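Local atomic coordinates of glycoside Hydrolase (Bacteroides uniformis, PDB entry 5T99), a protein that probably hydrolyses galactosidic bonds as a family 2 glycoside hydrolase in agarose breakdown by a human gut bacterium, binding galacto-isofagomine in its active-site pocket. Residues A[198-203]-A[249-254]; A[224-229]-A[264-269]; A[712-717]-A[804-809]; A[732-737]-A[785-790]. One frame throughout, in Å; residues are numbered along the deposited sequence.

Contact 1 of 4, residues A[198-203]-A[249-254]; sequences KAVVQI and LAYINM
Strands 198-203 and 249-254 run antiparallel, their axes at 158°, and bring Ala199, Val201 and Ile203 into hydrogen-bonded pairs with Met254, Ile252 and Ala250. Each pair exchanges two backbone bonds, from the short Met254 N to Ala199 O (2.7 Å) to the longer Ala250 N to Ile203 O (3.2 Å) at the other end. Between them lie the non-hydrogen-bonded pairs Val200-Asn253 and Gln202-Tyr251, and there CA-H...O contacts fill in, the closest joining Tyr251 CA to Val201 O (3.2 Å).

Side chains alternate between two unlike faces. On the first, Val201 sends CG2 against Met254 CG (3.7 Å), while its CB lies near Ile252 CG2 (4.2 Å). This face turns to the opposing sheet: Ile252 packs on Ala232, Leu234 and Ile223, and Met254 on Ile223.

The second face is mixed. Val200 turns CG1 away from its own N, to the side of the carbonyl carbon (chi1 177°), and sets that methyl against Tyr251 CD1 at 3.7 Å, slanting toward the ring. Its other branch, CG2, runs beside the Asn253 amide and meets OD1 at 3.6 Å. Lys198 passes its aliphatic CD over the same amide, 3.8 Å from Asn253 CG, and Gln202 crosses Leu249 at the far end.

The result illustrates how a strand pair in an immunoglobulin-like beta-sandwich divides its labour: the backbone bonds set the alignment, the aliphatic face belongs to the interior, and on the more exposed face polar chains contribute largely their carbon portions to the contact.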
loop_
_atom_site.group_PDB
_atom_site.type_symbol
_atom_site.label_atom_id
_atom_site.label_comp_id
_atom_site.label_asym_id
_atom_site.label_seq_id
_atom_site.Cartn_x
_atom_site.Cartn_y
_atom_site.Cartn_z
ATOM N N LYS A 198 -17.585 20.955 -18.396
ATOM C CA LYS A 198 -18.254 19.714 -18.722
ATOM C C LYS A 198 -17.302 18.522 -18.756
ATOM O O LYS A 198 -16.243 18.585 -19.387
ATOM C CB LYS A 198 -18.951 19.846 -20.082
ATOM C CG LYS A 198 -19.591 18.547 -20.558
ATOM C CD LYS A 198 -20.540 18.756 -21.717
ATOM C CE LYS A 198 -19.806 19.115 -22.981
ATOM N NZ LYS A 198 -20.597 18.665 -24.147
ATOM N N ALA A 199 -17.709 17.438 -18.096
ATOM C CA ALA A 199 -17.098 16.133 -18.275
ATOM C C ALA A 199 -18.138 15.217 -18.883
ATOM O O ALA A 199 -19.343 15.410 -18.684
ATOM C CB ALA A 199 -16.630 15.574 -16.946
ATOM N N VAL A 200 -17.664 14.227 -19.637
ATOM C CA VAL A 200 -18.514 13.186 -20.189
ATOM C C VAL A 200 -18.107 11.896 -19.510
ATOM O O VAL A 200 -16.923 11.560 -19.491
ATOM C CB VAL A 200 -18.340 13.059 -21.713
ATOM C CG1 VAL A 200 -19.188 11.917 -22.270
ATOM C CG2 VAL A 200 -18.711 14.364 -22.390
ATOM N N VAL A 201 -19.089 11.205 -18.926
ATOM C CA VAL A 201 -18.886 9.927 -18.253
ATOM C C VAL A 201 -19.435 8.840 -19.160
ATOM O O VAL A 201 -20.626 8.810 -19.437
ATOM C CB VAL A 201 -19.630 9.883 -16.912
ATOM C CG1 VAL A 201 -19.508 8.506 -16.276
ATOM C CG2 VAL A 201 -19.104 10.964 -15.966
ATOM N N GLN A 202 -18.555 7.959 -19.622
ATOM C CA GLN A 202 -18.907 6.870 -20.513
ATOM C C GLN A 202 -18.925 5.599 -19.680
ATOM O O GLN A 202 -18.024 5.374 -18.875
ATOM C CB GLN A 202 -17.874 6.782 -21.653
ATOM C CG GLN A 202 -18.054 5.613 -22.619
ATOM C CD GLN A 202 -16.964 5.548 -23.677
ATOM O OE1 GLN A 202 -16.193 4.583 -23.751
ATOM N NE2 GLN A 202 -16.901 6.559 -24.502
ATOM N N ILE A 203 -19.955 4.774 -19.864
ATOM C CA ILE A 203 -20.178 3.593 -19.013
ATOM C C ILE A 203 -20.510 2.371 -19.854
ATOM O O ILE A 203 -21.482 2.383 -20.614
ATOM C CB ILE A 203 -21.316 3.823 -17.999
ATOM C CG1 ILE A 203 -21.012 5.043 -17.108
ATOM C CG2 ILE A 203 -21.528 2.569 -17.143
ATOM C CD1 ILE A 203 -22.203 5.537 -16.311
ATOM N N LEU A 249 -22.815 0.234 -24.247
ATOM C CA LEU A 249 -22.107 1.470 -23.963
ATOM C C LEU A 249 -23.034 2.673 -24.097
ATOM O O LEU A 249 -23.814 2.767 -25.041
ATOM C CB LEU A 249 -20.940 1.621 -24.933
ATOM C CG LEU A 249 -19.606 1.055 -24.463
ATOM C CD1 LEU A 249 -18.657 0.896 -25.644
ATOM C CD2 LEU A 249 -18.991 1.959 -23.400
ATOM N N ALA A 250 -22.932 3.587 -23.141
ATOM C CA ALA A 250 -23.676 4.842 -23.148
ATOM C C ALA A 250 -22.814 5.920 -22.502
ATOM O O ALA A 250 -21.819 5.610 -21.864
ATOM C CB ALA A 250 -24.965 4.675 -22.365
ATOM N N TYR A 251 -23.207 7.179 -22.643
ATOM C CA TYR A 251 -22.491 8.291 -22.007
ATOM C C TYR A 251 -23.483 9.343 -21.529
ATOM O O TYR A 251 -24.614 9.431 -22.013
ATOM C CB TYR A 251 -21.471 8.931 -22.963
ATOM C CG TYR A 251 -22.156 9.705 -24.058
ATOM C CD1 TYR A 251 -22.350 11.085 -23.954
ATOM C CD2 TYR A 251 -22.688 9.042 -25.161
ATOM C CE1 TYR A 251 -23.031 11.793 -24.939
ATOM C CE2 TYR A 251 -23.362 9.735 -26.153
ATOM C CZ TYR A 251 -23.529 11.107 -26.036
ATOM O OH TYR A 251 -24.185 11.776 -27.009
ATOM N N ILE A 252 -23.030 10.155 -20.590
ATOM C CA ILE A 252 -23.838 11.232 -20.047
ATOM C C ILE A 252 -22.932 12.409 -19.711
ATOM O O ILE A 252 -21.792 12.217 -19.266
ATOM C CB ILE A 252 -24.645 10.755 -18.820
ATOM C CG1 ILE A 252 -25.594 11.857 -18.330
ATOM C CG2 ILE A 252 -23.725 10.286 -17.696
ATOM C CD1 ILE A 252 -26.640 11.388 -17.331
ATOM N N ASN A 253 -23.443 13.617 -19.950
ATOM C CA ASN A 253 -22.749 14.865 -19.624
ATOM C C ASN A 253 -22.911 15.165 -18.130
ATOM O O ASN A 253 -23.989 14.964 -17.561
ATOM C CB ASN A 253 -23.331 16.050 -20.415
ATOM C CG ASN A 253 -23.119 15.939 -21.921
ATOM O OD1 ASN A 253 -22.154 15.336 -22.406
ATOM N ND2 ASN A 253 -24.022 16.550 -22.675
ATOM N N MET A 254 -21.822 15.612 -17.513
ATOM C CA MET A 254 -21.823 16.180 -16.167
ATOM C C MET A 254 -21.343 17.612 -16.317
ATOM O O MET A 254 -20.175 17.845 -16.610
ATOM C CB MET A 254 -20.843 15.421 -15.256
ATOM C CG MET A 254 -21.122 13.938 -15.088
ATOM S SD MET A 254 -22.556 13.686 -14.060
ATOM C CE MET A 254 -21.856 13.934 -12.435
#

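Contact 2 of 4, residues A[224-229]-A[264-269]; sequences INAQGE and NPYMYK
The Tyr266 phenol meets the turn at Asn225 and Ala226. Asn225 CB lies at the ring edge, near its plane and 3.2 Å from Tyr266 OH, with the Asn225 amide turned 84° to the ring; Ala226 CB comes in obliquely, 3.5 Å from Tyr266 CZ. One face of the Tyr268 ring carries Tyr266 CE2 over its centre, while Ile224 O approaches that second ring obliquely. The Tyr266 side chain leaves on the side opposite its N (chi1 -169°), which carries the phenol out to the turn, where its OH accepts a straight bond from Ala226 N (2.9 Å, 168°). A water joins the same OH to Gln227 NE2, the latter link weak. A phenylalanine in place of Tyr266 would probably leave Ala226 N without this acceptor and the water without its phenolic partner.

Asn225 through Gly228 form a type I turn, braced by Asn225 OD1, which takes Glu229 N (3.1 Å) and, weakly, Gln227 N. Beside it, Ile224 and Lys269 form an antiparallel hydrogen-bonded pair, Ile224 N giving to Lys269 O (2.7 Å) and Lys269 N to Ile224 O.

The turn thus links strands 215-224 and 230-240 while strand 268-276 pairs with the first of them; Tyr268 OH bonds to Asn258 N, and Lys269 packs on Phe285 of strand 279-288.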
loop_
_atom_site.group_PDB
_atom_site.type_symbol
_atom_site.label_atom_id
_atom_site.label_comp_id
_atom_site.label_asym_id
_atom_site.label_seq_id
_atom_site.Cartn_x
_atom_site.Cartn_y
_atom_site.Cartn_z
ATOM N N ILE A 224 -24.076 9.605 -8.266
ATOM C CA ILE A 224 -24.364 10.132 -6.939
ATOM C C ILE A 224 -23.141 10.895 -6.449
ATOM O O ILE A 224 -22.005 10.405 -6.536
ATOM C CB ILE A 224 -24.716 8.987 -5.974
ATOM C CG1 ILE A 224 -25.963 8.231 -6.468
ATOM C CG2 ILE A 224 -24.904 9.504 -4.551
ATOM C CD1 ILE A 224 -26.167 6.900 -5.764
ATOM N N ASN A 225 -23.387 12.096 -5.937
ATOM C CA ASN A 225 -22.320 12.977 -5.452
ATOM C C ASN A 225 -21.881 12.614 -4.031
ATOM O O ASN A 225 -22.423 11.683 -3.420
ATOM C CB ASN A 225 -22.691 14.482 -5.631
ATOM C CG ASN A 225 -23.746 14.993 -4.648
ATOM O OD1 ASN A 225 -24.119 14.341 -3.672
ATOM N ND2 ASN A 225 -24.232 16.190 -4.920
ATOM N N ALA A 226 -20.889 13.352 -3.539
ATOM C CA ALA A 226 -20.329 13.172 -2.206
ATOM C C ALA A 226 -21.325 13.324 -1.055
ATOM O O ALA A 226 -21.095 12.726 -0.012
ATOM C CB ALA A 226 -19.154 14.121 -2.000
ATOM N N GLN A 227 -22.411 14.093 -1.234
ATOM C CA GLN A 227 -23.450 14.226 -0.182
ATOM C C GLN A 227 -24.542 13.148 -0.249
ATOM O O GLN A 227 -25.505 13.218 0.520
ATOM C CB GLN A 227 -24.157 15.603 -0.166
ATOM C CG GLN A 227 -23.417 16.815 -0.716
ATOM C CD GLN A 227 -22.002 16.938 -0.227
ATOM O OE1 GLN A 227 -21.666 16.514 0.877
ATOM N NE2 GLN A 227 -21.153 17.521 -1.055
ATOM N N GLY A 228 -24.418 12.175 -1.156
ATOM C CA GLY A 228 -25.433 11.128 -1.324
ATOM C C GLY A 228 -26.602 11.468 -2.244
ATOM O O GLY A 228 -27.511 10.654 -2.374
ATOM N N GLU A 229 -26.574 12.628 -2.912
ATOM C CA GLU A 229 -27.678 13.053 -3.804
ATOM C C GLU A 229 -27.426 12.639 -5.267
ATOM O O GLU A 229 -26.341 12.864 -5.812
ATOM C CB GLU A 229 -27.920 14.577 -3.710
ATOM C CG GLU A 229 -28.540 15.059 -2.383
ATOM C CD GLU A 229 -30.067 14.845 -2.277
ATOM O OE1 GLU A 229 -30.782 15.836 -2.018
ATOM O OE2 GLU A 229 -30.577 13.707 -2.440
ATOM N N ASN A 264 -7.902 18.023 -4.117
ATOM C CA ASN A 264 -9.337 17.773 -3.927
ATOM C C ASN A 264 -9.775 16.486 -4.639
ATOM O O ASN A 264 -10.238 16.514 -5.787
ATOM C CB ASN A 264 -10.126 19.005 -4.350
ATOM C CG ASN A 264 -9.850 20.191 -3.422
ATOM O OD1 ASN A 264 -10.319 20.211 -2.281
ATOM N ND2 ASN A 264 -9.046 21.155 -3.889
ATOM N N PRO A 265 -9.578 15.340 -3.959
ATOM C CA PRO A 265 -9.828 14.012 -4.525
ATOM C C PRO A 265 -11.305 13.609 -4.426
ATOM O O PRO A 265 -11.683 12.660 -3.715
ATOM C CB PRO A 265 -8.925 13.122 -3.680
ATOM C CG PRO A 265 -8.933 13.784 -2.339
ATOM C CD PRO A 265 -8.958 15.246 -2.621
ATOM N N TYR A 266 -12.121 14.335 -5.178
ATOM C CA TYR A 266 -13.550 14.186 -5.126
ATOM C C TYR A 266 -13.981 12.906 -5.858
ATOM O O TYR A 266 -13.587 12.682 -6.996
ATOM C CB TYR A 266 -14.208 15.413 -5.752
ATOM C CG TYR A 266 -15.689 15.479 -5.517
ATOM C CD1 TYR A 266 -16.219 16.314 -4.527
ATOM C CD2 TYR A 266 -16.572 14.705 -6.288
ATOM C CE1 TYR A 266 -17.585 16.394 -4.316
ATOM C CE2 TYR A 266 -17.939 14.771 -6.092
ATOM C CZ TYR A 266 -18.448 15.615 -5.101
ATOM O OH TYR A 266 -19.813 15.667 -4.903
ATOM N N MET A 267 -14.810 12.107 -5.188
ATOM C CA MET A 267 -15.276 10.826 -5.684
ATOM C C MET A 267 -16.773 10.870 -5.903
ATOM O O MET A 267 -17.506 11.439 -5.096
ATOM C CB MET A 267 -14.981 9.731 -4.655
ATOM C CG MET A 267 -13.493 9.435 -4.463
ATOM S SD MET A 267 -12.724 8.863 -5.983
ATOM C CE MET A 267 -13.444 7.229 -6.138
ATOM N N TYR A 268 -17.207 10.266 -7.000
ATOM C CA TYR A 268 -18.618 10.052 -7.288
ATOM C C TYR A 268 -18.896 8.589 -7.030
ATOM O O TYR A 268 -17.976 7.787 -6.957
ATOM C CB TYR A 268 -18.938 10.394 -8.754
ATOM C CG TYR A 268 -19.018 11.869 -9.063
ATOM C CD1 TYR A 268 -20.221 12.559 -8.961
ATOM C CD2 TYR A 268 -17.894 12.577 -9.453
ATOM C CE1 TYR A 268 -20.306 13.919 -9.249
ATOM C CE2 TYR A 268 -17.956 13.943 -9.742
ATOM C CZ TYR A 268 -19.168 14.611 -9.650
ATOM O OH TYR A 268 -19.237 15.951 -9.943
ATOM N N LYS A 269 -20.173 8.263 -6.898
ATOM C CA LYS A 269 -20.654 6.888 -6.784
ATOM C C LYS A 269 -21.680 6.600 -7.895
ATOM O O LYS A 269 -22.644 7.354 -8.066
ATOM C CB LYS A 269 -21.279 6.673 -5.409
ATOM C CG LYS A 269 -21.785 5.260 -5.135
ATOM C CD LYS A 269 -22.344 5.118 -3.719
ATOM C CE LYS A 269 -21.229 5.039 -2.678
ATOM N NZ LYS A 269 -21.771 4.961 -1.283
HETATM O O HOH W 1 -20.432 17.769 -3.584
#

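Contact 3 of 4, residues A[712-717]-A[804-809]; sequences AQIKLI and ITATSK
Ile714 and Leu716 meet Ala806 and Ser808 across the interior of a beta-sandwich, a clear case of two sheets packed face to face through side chains. Strands 713-717 and 804-807 belong to opposing sheets, and their axes come no nearer than 8.0 Å, far beyond the spacing of bonded neighbours.

The apolar contacts centre on Ala806. Its CB touches Leu716 CD2 at 3.7 Å and CD1 at 4.0 Å, so that both leucine methyls bear on the one small side chain, and Ile714 CG2 stands somewhat farther off. The modest size of alanine suits the close approach of the leucine fork. Other side chains close round the same spot: Val752 and Phe754 pack on Ala806, and Ala814 lies against both Ile714 and Leu716.

The polar group of Ser808 takes part differently: it directs its hydroxyl to Leu751 O of strand 751-758, leaving its CB to serve the apolar contact.

One methyl, Ile714 CD1, makes the contacts to the backbone: the extended outer bond (chi2 168°) lays it against Ala806 O at 3.5 Å and Thr807 C at 3.7 Å, and Ser808 CB lies 3.6 Å from the same methyl.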
loop_
_atom_site.group_PDB
_atom_site.type_symbol
_atom_site.label_atom_id
_atom_site.label_comp_id
_atom_site.label_asym_id
_atom_site.label_seq_id
_atom_site.Cartn_x
_atom_site.Cartn_y
_atom_site.Cartn_z
ATOM N N ALA A 712 13.225 7.415 33.277
ATOM C CA ALA A 712 12.392 7.550 34.482
ATOM C C ALA A 712 10.901 7.251 34.281
ATOM O O ALA A 712 10.250 6.777 35.213
ATOM C CB ALA A 712 12.559 8.947 35.060
ATOM N N GLN A 713 10.356 7.529 33.092
ATOM C CA GLN A 713 8.901 7.456 32.864
ATOM C C GLN A 713 8.488 7.064 31.443
ATOM O O GLN A 713 9.242 7.239 30.475
ATOM C CB GLN A 713 8.267 8.804 33.212
ATOM C CG GLN A 713 8.941 9.994 32.533
ATOM C CD GLN A 713 8.283 11.325 32.858
ATOM O OE1 GLN A 713 7.138 11.374 33.302
ATOM N NE2 GLN A 713 9.011 12.415 32.636
ATOM N N ILE A 714 7.265 6.557 31.341
ATOM C CA ILE A 714 6.655 6.188 30.066
ATOM C C ILE A 714 5.592 7.235 29.714
ATOM O O ILE A 714 4.790 7.606 30.574
ATOM C CB ILE A 714 5.986 4.792 30.132
ATOM C CG1 ILE A 714 6.940 3.741 30.742
ATOM C CG2 ILE A 714 5.505 4.364 28.737
ATOM C CD1 ILE A 714 6.269 2.433 31.109
ATOM N N LYS A 715 5.600 7.715 28.466
ATOM C CA LYS A 715 4.521 8.564 27.950
ATOM C C LYS A 715 3.827 7.810 26.825
ATOM O O LYS A 715 4.487 7.127 26.040
ATOM C CB LYS A 715 5.055 9.914 27.463
ATOM C CG LYS A 715 4.053 11.062 27.623
ATOM C CD LYS A 715 4.423 12.289 26.778
ATOM C CE LYS A 715 3.356 13.390 26.812
ATOM N NZ LYS A 715 3.584 14.418 27.877
ATOM N N LEU A 716 2.497 7.910 26.771
ATOM C CA LEU A 716 1.682 7.247 25.740
ATOM C C LEU A 716 0.994 8.296 24.882
ATOM O O LEU A 716 0.335 9.182 25.417
ATOM C CB LEU A 716 0.621 6.337 26.370
ATOM C CG LEU A 716 1.126 5.196 27.245
ATOM C CD1 LEU A 716 -0.043 4.504 27.932
ATOM C CD2 LEU A 716 1.940 4.184 26.454
ATOM N N ILE A 717 1.142 8.188 23.560
ATOM C CA ILE A 717 0.520 9.141 22.619
ATOM C C ILE A 717 -0.296 8.399 21.541
ATOM O O ILE A 717 0.259 7.953 20.531
ATOM C CB ILE A 717 1.562 10.087 21.979
ATOM C CG1 ILE A 717 2.479 10.663 23.065
ATOM C CG2 ILE A 717 0.866 11.210 21.204
ATOM C CD1 ILE A 717 3.439 11.721 22.570
ATOM N N ILE A 804 -5.907 1.725 28.695
ATOM C CA ILE A 804 -4.583 1.170 28.456
ATOM C C ILE A 804 -3.693 1.466 29.659
ATOM O O ILE A 804 -3.745 2.558 30.219
ATOM C CB ILE A 804 -3.916 1.791 27.204
ATOM C CG1 ILE A 804 -4.905 1.906 26.027
ATOM C CG2 ILE A 804 -2.668 1.012 26.812
ATOM C CD1 ILE A 804 -5.674 0.647 25.682
ATOM N N THR A 805 -2.863 0.492 30.021
ATOM C CA THR A 805 -1.845 0.659 31.056
ATOM C C THR A 805 -0.517 0.131 30.519
ATOM O O THR A 805 -0.449 -0.997 30.039
ATOM C CB THR A 805 -2.254 -0.081 32.346
ATOM O OG1 THR A 805 -3.449 0.514 32.866
ATOM C CG2 THR A 805 -1.156 -0.017 33.408
ATOM N N ALA A 806 0.521 0.964 30.588
ATOM C CA ALA A 806 1.868 0.597 30.148
ATOM C C ALA A 806 2.827 0.701 31.324
ATOM O O ALA A 806 2.950 1.767 31.937
ATOM C CB ALA A 806 2.331 1.492 29.008
ATOM N N THR A 807 3.493 -0.414 31.625
ATOM C CA THR A 807 4.405 -0.543 32.755
ATOM C C THR A 807 5.756 -1.008 32.254
ATOM O O THR A 807 5.862 -1.585 31.170
ATOM C CB THR A 807 3.896 -1.578 33.777
ATOM O OG1 THR A 807 3.863 -2.878 33.182
ATOM C CG2 THR A 807 2.498 -1.228 34.253
ATOM N N SER A 808 6.780 -0.762 33.060
ATOM C CA SER A 808 8.156 -1.139 32.745
ATOM C C SER A 808 8.958 -1.093 34.050
ATOM O O SER A 808 8.810 -0.153 34.829
ATOM C CB SER A 808 8.740 -0.177 31.700
ATOM O OG SER A 808 10.028 -0.581 31.256
ATOM N N LYS A 809 9.782 -2.107 34.294
ATOM C CA LYS A 809 10.535 -2.203 35.549
ATOM C C LYS A 809 11.378 -0.949 35.826
ATOM O O LYS A 809 12.267 -0.593 35.051
ATOM C CB LYS A 809 11.390 -3.480 35.583
ATOM C CG LYS A 809 10.553 -4.721 35.887
ATOM C CD LYS A 809 11.237 -6.028 35.498
ATOM C CE LYS A 809 10.325 -7.225 35.765
ATOM N NZ LYS A 809 10.710 -8.432 34.973
#

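Contact 4 of 4, residues A[732-737]-A[785-790]; sequences YITVRI and SGMCML
Met789 owes its contact with Tyr732, Ile733 and Thr734 to its torsions: CG stands anti to the backbone N (chi1 179°), and a bend at chi2 (71°), followed by another at chi3, folds the chain back across the neighbouring strand. SD then sits 3.6 Å from Ile733 O, and CE reaches Thr734 OG1, also at 3.6 Å. The same sulfur stands at the edge of the Tyr732 ring, 5.5 Å from its centroid, in a Met-aromatic contact whose two side chains cross nearly at right angles. An alanine at Met789 would probably open a gap beside Tyr732 and Thr734 and strip the ring edge of its sulfur neighbour.

Cys788 holds SG between its backbone N and carbonyl carbon (chi1 67°), against Val735 CB at 3.6 Å. On the Met789 side of the sheet, Met787 SD touches Thr734 CG2 (3.8 Å), while its CG runs alongside Arg736 CG; the arginine NE continues to a salt bridge with Glu738.

Five backbone bonds tie the antiparallel pair, the last from Ile737 N to Gly786 O (2.9 Å). Gly786 itself has a positive phi at which a CB would press on the preceding carbonyl.

Strand 730-738 lies between 713-718 and 787-793 in its sheet. Val735, Cys788 and Leu790 face Phe754 of the opposing sheet, whereas the other side meets helix 327-339, whose Arg332 packs on Met789 and makes a cation-pi contact with Tyr732.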
loop_
_atom_site.group_PDB
_atom_site.type_symbol
_atom_site.label_atom_id
_atom_site.label_comp_id
_atom_site.label_asym_id
_atom_site.label_seq_id
_atom_site.Cartn_x
_atom_site.Cartn_y
_atom_site.Cartn_z
ATOM N N TYR A 732 -3.140 3.655 17.112
ATOM C CA TYR A 732 -1.687 3.474 17.158
ATOM C C TYR A 732 -1.112 4.387 18.248
ATOM O O TYR A 732 -1.014 5.610 18.064
ATOM C CB TYR A 732 -1.048 3.813 15.804
ATOM C CG TYR A 732 -1.175 2.721 14.765
ATOM C CD1 TYR A 732 -0.096 1.877 14.464
ATOM C CD2 TYR A 732 -2.368 2.530 14.071
ATOM C CE1 TYR A 732 -0.210 0.881 13.503
ATOM C CE2 TYR A 732 -2.486 1.535 13.109
ATOM C CZ TYR A 732 -1.410 0.716 12.824
ATOM O OH TYR A 732 -1.557 -0.259 11.864
ATOM N N ILE A 733 -0.718 3.783 19.367
ATOM C CA ILE A 733 -0.235 4.528 20.531
ATOM C C ILE A 733 1.288 4.491 20.584
ATOM O O ILE A 733 1.879 3.461 20.892
ATOM C CB ILE A 733 -0.870 3.982 21.836
ATOM C CG1 ILE A 733 -2.399 4.111 21.772
ATOM C CG2 ILE A 733 -0.328 4.725 23.053
ATOM C CD1 ILE A 733 -3.152 3.207 22.733
ATOM N N THR A 734 1.915 5.617 20.249
ATOM C CA THR A 734 3.357 5.768 20.380
ATOM C C THR A 734 3.747 5.653 21.850
ATOM O O THR A 734 3.069 6.210 22.718
ATOM C CB THR A 734 3.851 7.135 19.849
ATOM O OG1 THR A 734 3.496 7.275 18.467
ATOM C CG2 THR A 734 5.376 7.268 19.997
ATOM N N VAL A 735 4.840 4.939 22.113
ATOM C CA VAL A 735 5.323 4.692 23.462
ATOM C C VAL A 735 6.719 5.273 23.567
ATOM O O VAL A 735 7.623 4.811 22.891
ATOM C CB VAL A 735 5.369 3.184 23.788
ATOM C CG1 VAL A 735 5.821 2.964 25.237
ATOM C CG2 VAL A 735 4.012 2.527 23.522
ATOM N N ARG A 736 6.876 6.286 24.420
ATOM C CA ARG A 736 8.139 7.001 24.603
ATOM C C ARG A 736 8.766 6.636 25.946
ATOM O O ARG A 736 8.053 6.492 26.942
ATOM C CB ARG A 736 7.899 8.511 24.553
ATOM C CG ARG A 736 7.601 9.042 23.161
ATOM C CD ARG A 736 7.033 10.446 23.232
ATOM N NE ARG A 736 7.915 11.396 23.913
ATOM C CZ ARG A 736 8.969 12.008 23.364
ATOM N NH1 ARG A 736 9.329 11.765 22.102
ATOM N NH2 ARG A 736 9.683 12.875 24.090
ATOM N N ILE A 737 10.092 6.483 25.959
ATOM C CA ILE A 737 10.842 6.325 27.197
ATOM C C ILE A 737 11.478 7.679 27.469
ATOM O O ILE A 737 12.361 8.118 26.721
ATOM C CB ILE A 737 11.922 5.216 27.114
ATOM C CG1 ILE A 737 11.321 3.877 26.665
ATOM C CG2 ILE A 737 12.618 5.039 28.456
ATOM C CD1 ILE A 737 10.229 3.321 27.570
ATOM N N SER A 785 15.574 2.786 20.056
ATOM C CA SER A 785 15.927 4.199 19.947
ATOM C C SER A 785 14.905 5.145 20.601
ATOM O O SER A 785 14.495 6.148 20.009
ATOM C CB SER A 785 16.181 4.563 18.481
ATOM O OG SER A 785 17.284 3.832 17.972
ATOM N N GLY A 786 14.503 4.792 21.824
ATOM C CA GLY A 786 13.608 5.595 22.648
ATOM C C GLY A 786 12.129 5.250 22.582
ATOM O O GLY A 786 11.363 5.678 23.458
ATOM N N MET A 787 11.711 4.481 21.574
ATOM C CA MET A 787 10.289 4.329 21.293
ATOM C C MET A 787 9.883 2.930 20.887
ATOM O O MET A 787 10.686 2.128 20.398
ATOM C CB MET A 787 9.851 5.307 20.193
ATOM C CG MET A 787 9.656 6.744 20.666
ATOM S SD MET A 787 9.050 7.877 19.390
ATOM C CE MET A 787 10.573 8.355 18.571
ATOM N N CYS A 788 8.610 2.655 21.112
ATOM C CA CYS A 788 7.955 1.499 20.547
ATOM C C CYS A 788 6.484 1.883 20.302
ATOM O O CYS A 788 6.118 3.058 20.433
ATOM C CB CYS A 788 8.160 0.267 21.441
ATOM S SG CYS A 788 7.382 0.304 23.063
ATOM N N MET A 789 5.660 0.925 19.898
ATOM C CA MET A 789 4.338 1.245 19.367
ATOM C C MET A 789 3.359 0.171 19.768
ATOM O O MET A 789 3.564 -0.997 19.444
ATOM C CB MET A 789 4.410 1.347 17.839
ATOM C CG MET A 789 3.089 1.655 17.132
ATOM S SD MET A 789 2.498 3.333 17.395
ATOM C CE MET A 789 3.791 4.270 16.568
ATOM N N LEU A 790 2.299 0.587 20.456
ATOM C CA LEU A 790 1.228 -0.298 20.877
ATOM C C LEU A 790 0.057 -0.107 19.927
ATOM O O LEU A 790 -0.292 1.023 19.595
ATOM C CB LEU A 790 0.791 0.050 22.312
ATOM C CG LEU A 790 -0.439 -0.696 22.838
ATOM C CD1 LEU A 790 -0.130 -2.174 22.981
ATOM C CD2 LEU A 790 -0.915 -0.121 24.160
#

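Overall arrangement
The four contacts fall into two pairs, each within one beta domain. Contacts 1 and 2 share a sandwich, their centres 16 Å apart, and meet where Met254 CE touches Tyr268 CE1 (3.5 Å). Contacts 3 and 4 lie closer, with centres 9 Å apart; contact 4 is nested in the loop that contact 3 closes, and Ile717 O probably accepts a bond from Thr734 N at 2.9 Å. Between the pairs the gap is wide: contacts 1 and 3 sit on opposite sides of the chain's centre, about 57 Å between centres. None of the segments supplies a residue to the galacto-isofagomine pocket, whose residues include His349, Glu417 and Glu494.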